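Local coordinates for probable glutamine-binding lipoprotein GlnH (GLNBP) (Mycobacterium tuberculosis, PDB 6H20) that binds asparagine and probably senses aspartate outside the cell as a solute-binding lipoprotein, thereby apparently regulating protein kinase G and glutamate metabolism, at residues 106-109 with 110-114; 245-248 with 249-253. All blocks are in the same frame, centred on the assembly; numbering follows the deposited sequence.

Contact 1: residues 106-109 with 110-114; sequences RVTA and LQKSQ. With ASN (asparagine), chain B.
Thr108 and Lys112 lie side by side one helical turn apart, their side chains pointing the same way. With Thr108 OG1 beside the backbone N (chi1 -63°), methyl CG2 falls opposite that N, and the aliphatic part of Lys112 rests on it, Lys112 CD 3.6 Å from Thr108 CG2. Val107 and Gln111 instead cross at a slant: the extended Gln111 chain brings its amide to the side of the valine, leaving Gln111 OE1 3.7 Å from Val107 CG1. Beneath these pairs, Gln111 N donates to Val107 O at 2.9 Å, whereas the bond from Leu110 N to Arg106 O is weak at 3.4 Å. Past the helix end, Ser113 is first to leave helical backbone angles; its positive phi lets Gln114 N bond to Ala109 O at 2.9 Å, and with Ser113 N to Leu110 O this makes a Schellman motif. Gln114 OE1 settles over Ala109, 3.6 Å from Ala109 CA. At the other end Arg106, bent at chi3 (-70°), presents the edge of its guanidinium to the ligand: Arg106 NH1 donates to asparagine OD1 at 2.8 Å and Arg106 NH2 to carboxylate atom O, in the guanidinium plane, at 3.0 Å. Ala103 O takes the NE hydrogen and Lys120 O accepts from NH1, holding the group in rotation. Clasping amide and carboxylate together, Arg106 helps form the amino acid pocket of this family 3 solute-binding protein.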
loop_
_atom_site.group_PDB
_atom_site.type_symbol
_atom_site.label_atom_id
_atom_site.label_comp_id
_atom_site.label_asym_id
_atom_site.label_seq_id
_atom_site.Cartn_x
_atom_site.Cartn_y
_atom_site.Cartn_z
ATOM N N ARG A 106 -9.575 -1.173 -4.512
ATOM C CA ARG A 106 -8.485 -0.856 -5.435
ATOM C C ARG A 106 -8.583 -1.654 -6.730
ATOM O O ARG A 106 -8.391 -1.101 -7.816
ATOM C CB ARG A 106 -7.139 -1.128 -4.763
ATOM C CG ARG A 106 -6.843 -0.188 -3.616
ATOM C CD ARG A 106 -5.549 -0.604 -2.876
ATOM N NE ARG A 106 -5.754 -1.851 -2.136
ATOM C CZ ARG A 106 -4.873 -2.348 -1.263
ATOM N NH1 ARG A 106 -3.726 -1.710 -1.040
ATOM N NH2 ARG A 106 -5.137 -3.479 -0.615
ATOM N N VAL A 107 -8.871 -2.955 -6.640
ATOM C CA VAL A 107 -8.935 -3.772 -7.851
ATOM C C VAL A 107 -10.132 -3.373 -8.707
ATOM O O VAL A 107 -10.016 -3.231 -9.933
ATOM C CB VAL A 107 -8.942 -5.273 -7.504
ATOM C CG1 VAL A 107 -9.419 -6.104 -8.700
ATOM C CG2 VAL A 107 -7.558 -5.713 -7.061
ATOM N N THR A 108 -11.294 -3.172 -8.078
ATOM C CA THR A 108 -12.497 -2.859 -8.844
ATOM C C THR A 108 -12.362 -1.539 -9.590
ATOM O O THR A 108 -12.774 -1.433 -10.748
ATOM C CB THR A 108 -13.721 -2.836 -7.925
ATOM O OG1 THR A 108 -13.916 -4.141 -7.374
ATOM C CG2 THR A 108 -14.959 -2.452 -8.714
ATOM N N ALA A 109 -11.786 -0.517 -8.956
ATOM C CA ALA A 109 -11.646 0.760 -9.650
ATOM C C ALA A 109 -10.771 0.626 -10.882
ATOM O O ALA A 109 -11.018 1.288 -11.893
ATOM C CB ALA A 109 -11.086 1.819 -8.705
ATOM N N LEU A 110 -9.749 -0.226 -10.819
ATOM C CA LEU A 110 -8.901 -0.446 -11.985
ATOM C C LEU A 110 -9.644 -1.227 -13.062
ATOM O O LEU A 110 -9.563 -0.887 -14.251
ATOM C CB LEU A 110 -7.621 -1.153 -11.546
ATOM C CG LEU A 110 -6.685 -0.279 -10.715
ATOM C CD1 LEU A 110 -5.614 -1.127 -10.040
ATOM C CD2 LEU A 110 -6.066 0.782 -11.598
ATOM N N GLN A 111 -10.377 -2.269 -12.660
ATOM C CA GLN A 111 -11.142 -3.064 -13.620
ATOM C C GLN A 111 -12.171 -2.212 -14.352
ATOM O O GLN A 111 -12.406 -2.402 -15.558
ATOM C CB GLN A 111 -11.843 -4.200 -12.880
ATOM C CG GLN A 111 -10.931 -5.343 -12.470
ATOM C CD GLN A 111 -11.684 -6.433 -11.735
ATOM O OE1 GLN A 111 -12.418 -6.158 -10.787
ATOM N NE2 GLN A 111 -11.513 -7.676 -12.171
ATOM N N LYS A 112 -12.792 -1.269 -13.649
ATOM C CA LYS A 112 -13.834 -0.418 -14.209
ATOM C C LYS A 112 -13.274 0.836 -14.863
ATOM O O LYS A 112 -14.051 1.702 -15.269
ATOM C CB LYS A 112 -14.836 -0.012 -13.125
ATOM C CG LYS A 112 -15.685 -1.137 -12.575
ATOM C CD LYS A 112 -16.531 -0.630 -11.416
ATOM C CE LYS A 112 -17.868 -1.343 -11.331
ATOM N NZ LYS A 112 -17.719 -2.824 -11.324
ATOM N N SER A 113 -11.947 0.962 -14.951
ATOM C CA SER A 113 -11.311 2.142 -15.538
ATOM C C SER A 113 -11.803 3.434 -14.889
ATOM O O SER A 113 -12.020 4.446 -15.557
ATOM C CB SER A 113 -11.469 2.171 -17.061
ATOM O OG SER A 113 -10.821 1.054 -17.635
ATOM N N GLN A 114 -11.978 3.400 -13.564
ATOM C CA GLN A 114 -12.390 4.576 -12.814
ATOM C C GLN A 114 -11.218 5.449 -12.380
ATOM O O GLN A 114 -11.439 6.590 -11.965
ATOM C CB GLN A 114 -13.197 4.161 -11.584
ATOM C CG GLN A 114 -14.504 3.460 -11.907
ATOM C CD GLN A 114 -15.246 3.044 -10.653
ATOM O OE1 GLN A 114 -14.634 2.739 -9.633
ATOM N NE2 GLN A 114 -16.572 3.031 -10.725
HETATM N N ASN B . -0.153 -3.644 1.457
HETATM C CA ASN B . -1.293 -4.400 1.972
HETATM C C ASN B . -2.222 -4.756 0.825
HETATM O O ASN B . -3.364 -5.194 1.055
HETATM C CB ASN B . -2.037 -3.603 3.045
HETATM C CG ASN B . -2.733 -2.385 2.491
HETATM O OD1 ASN B . -2.449 -1.918 1.393
HETATM N ND2 ASN B . -3.684 -1.882 3.244
HETATM O OXT ASN B . -1.812 -4.595 -0.345
#

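Contact 2: residues 245-248 with 249-253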
loop_
_atom_site.group_PDB
_atom_site.type_symbol
_atom_site.label_atom_id
_atom_site.label_comp_id
_atom_site.label_asym_id
_atom_site.label_seq_id
_atom_site.Cartn_x
_atom_site.Cartn_y
_atom_site.Cartn_z
ATOM N N GLY A 245 0.749 -0.182 -21.996
ATOM C CA GLY A 245 1.512 1.031 -22.252
ATOM C C GLY A 245 1.721 1.857 -20.998
ATOM O O GLY A 245 2.801 2.398 -20.767
ATOM N N LEU A 246 0.684 1.973 -20.174
ATOM C CA LEU A 246 0.825 2.721 -18.931
ATOM C C LEU A 246 1.750 2.012 -17.952
ATOM O O LEU A 246 2.461 2.677 -17.194
ATOM C CB LEU A 246 -0.559 2.941 -18.318
ATOM C CG LEU A 246 -0.636 3.848 -17.095
ATOM C CD1 LEU A 246 0.076 5.158 -17.314
ATOM C CD2 LEU A 246 -2.106 4.093 -16.739
ATOM N N VAL A 247 1.764 0.677 -17.953
ATOM C CA VAL A 247 2.739 -0.053 -17.139
ATOM C C VAL A 247 4.158 0.343 -17.532
ATOM O O VAL A 247 4.990 0.679 -16.676
ATOM C CB VAL A 247 2.529 -1.573 -17.269
ATOM C CG1 VAL A 247 3.613 -2.321 -16.480
ATOM C CG2 VAL A 247 1.134 -1.963 -16.809
ATOM N N ARG A 248 4.464 0.286 -18.838
ATOM C CA ARG A 248 5.799 0.672 -19.287
ATOM C C ARG A 248 6.101 2.121 -18.937
ATOM O O ARG A 248 7.217 2.437 -18.515
ATOM C CB ARG A 248 5.960 0.429 -20.789
ATOM C CG ARG A 248 5.740 -1.010 -21.189
ATOM C CD ARG A 248 6.047 -1.188 -22.672
ATOM N NE ARG A 248 5.678 -2.515 -23.159
ATOM C CZ ARG A 248 6.450 -3.592 -23.045
ATOM N NH1 ARG A 248 7.636 -3.504 -22.452
ATOM N NH2 ARG A 248 6.031 -4.763 -23.516
ATOM N N PHE A 249 5.119 3.016 -19.099
ATOM C CA PHE A 249 5.336 4.422 -18.778
ATOM C C PHE A 249 5.686 4.598 -17.304
ATOM O O PHE A 249 6.681 5.257 -16.966
ATOM C CB PHE A 249 4.099 5.263 -19.138
ATOM C CG PHE A 249 4.330 6.741 -19.012
ATOM C CD1 PHE A 249 4.250 7.375 -17.765
ATOM C CD2 PHE A 249 4.682 7.492 -20.128
ATOM C CE1 PHE A 249 4.497 8.732 -17.649
ATOM C CE2 PHE A 249 4.929 8.840 -20.020
ATOM C CZ PHE A 249 4.842 9.465 -18.781
ATOM N N VAL A 250 4.867 4.030 -16.410
ATOM C CA VAL A 250 5.134 4.156 -14.975
ATOM C C VAL A 250 6.476 3.530 -14.619
ATOM O O VAL A 250 7.222 4.058 -13.788
ATOM C CB VAL A 250 3.978 3.543 -14.162
ATOM C CG1 VAL A 250 4.322 3.513 -12.679
ATOM C CG2 VAL A 250 2.690 4.348 -14.388
ATOM N N ASN A 251 6.825 2.419 -15.259
ATOM C CA ASN A 251 8.127 1.834 -14.963
ATOM C C ASN A 251 9.258 2.757 -15.389
ATOM O O ASN A 251 10.318 2.768 -14.748
ATOM C CB ASN A 251 8.238 0.441 -15.587
ATOM C CG ASN A 251 7.389 -0.571 -14.843
ATOM O OD1 ASN A 251 7.001 -0.321 -13.696
ATOM N ND2 ASN A 251 7.118 -1.714 -15.460
ATOM N N GLY A 252 9.047 3.544 -16.451
ATOM C CA GLY A 252 10.001 4.585 -16.790
ATOM C C GLY A 252 10.137 5.628 -15.691
ATOM O O GLY A 252 11.254 6.026 -15.335
ATOM N N THR A 253 9.005 6.083 -15.136
ATOM C CA THR A 253 9.054 7.011 -14.008
ATOM C C THR A 253 9.824 6.410 -12.846
ATOM O O THR A 253 10.640 7.091 -12.208
ATOM C CB THR A 253 7.637 7.372 -13.539
ATOM O OG1 THR A 253 6.898 7.935 -14.632
ATOM C CG2 THR A 253 7.708 8.400 -12.411
#
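Asn251 ND2, lying 3.7 Å from Val247 CG1 across one helical turn, is gripped by two acceptors, Leu31 O and Ser30 OG, while OD1 of the same amide accepts from Thr136 N. These bonds satisfy both ends of a buried side chain and fix the rotation of its amide. Asn251 and Val247 run side by side in the same direction; with CG placed beside its own backbone N (chi1 -73°), the asparagine folds its amide back along the preceding turn, bringing Asn251 CG to 3.3 Å from Val247 O. That carbonyl has its hydrogen bond from Asn251 N, at 2.9 Å, and the amide ND2 does not compete for it. Leu246 and Val250 meet differently, their side chains slanting across one another with Leu246 CD1 4.0 Å from Val250 CG2. Under this apolar pair runs the straightest of the four backbone bonds joining the segments, from Val250 N to Leu246 O, 2.9 Å long with an angle of 174° at the hydrogen. The repeat is that of a regular alpha-helix, here the one that follows strand 232-240 in the solute-binding protein fold and lies against it: Leu246, Val247 and Val250 all touch Ile239. Phe249 serves another face. Phe249 CB stays 3.5 Å from Gly245 O, but the ring, swung opposite the backbone N (chi1 -172°), leads away from residues 245-248 to meet helix 77-90. The side chain of Arg248 reaches outward from the helix, and its NH1 bonds to Arg32 O and forms a salt bridge with Asp287, the last residue of the chain.

Contact 1 comes first along the chain, on helix 106-111, and contact 2 follows much later, on helix 244-259; their centres are 18 Å apart and their nearest atoms about 7 Å, without touching. The large mixed sheet joins them: Leu110 of contact 1 packs on strands 117-118 and 132-134, both antiparallel neighbours of strand 232-240, on which contact 2 rests. Leu110 O also accepts a hydrogen bond from Asn240, at the end of that strand. Both helices probably belong to the lobe that the chain re-enters near its C-terminus, as in related binding proteins. Contact 1 contributes Arg106 to the pocket, whereas contact 2 lies away from it.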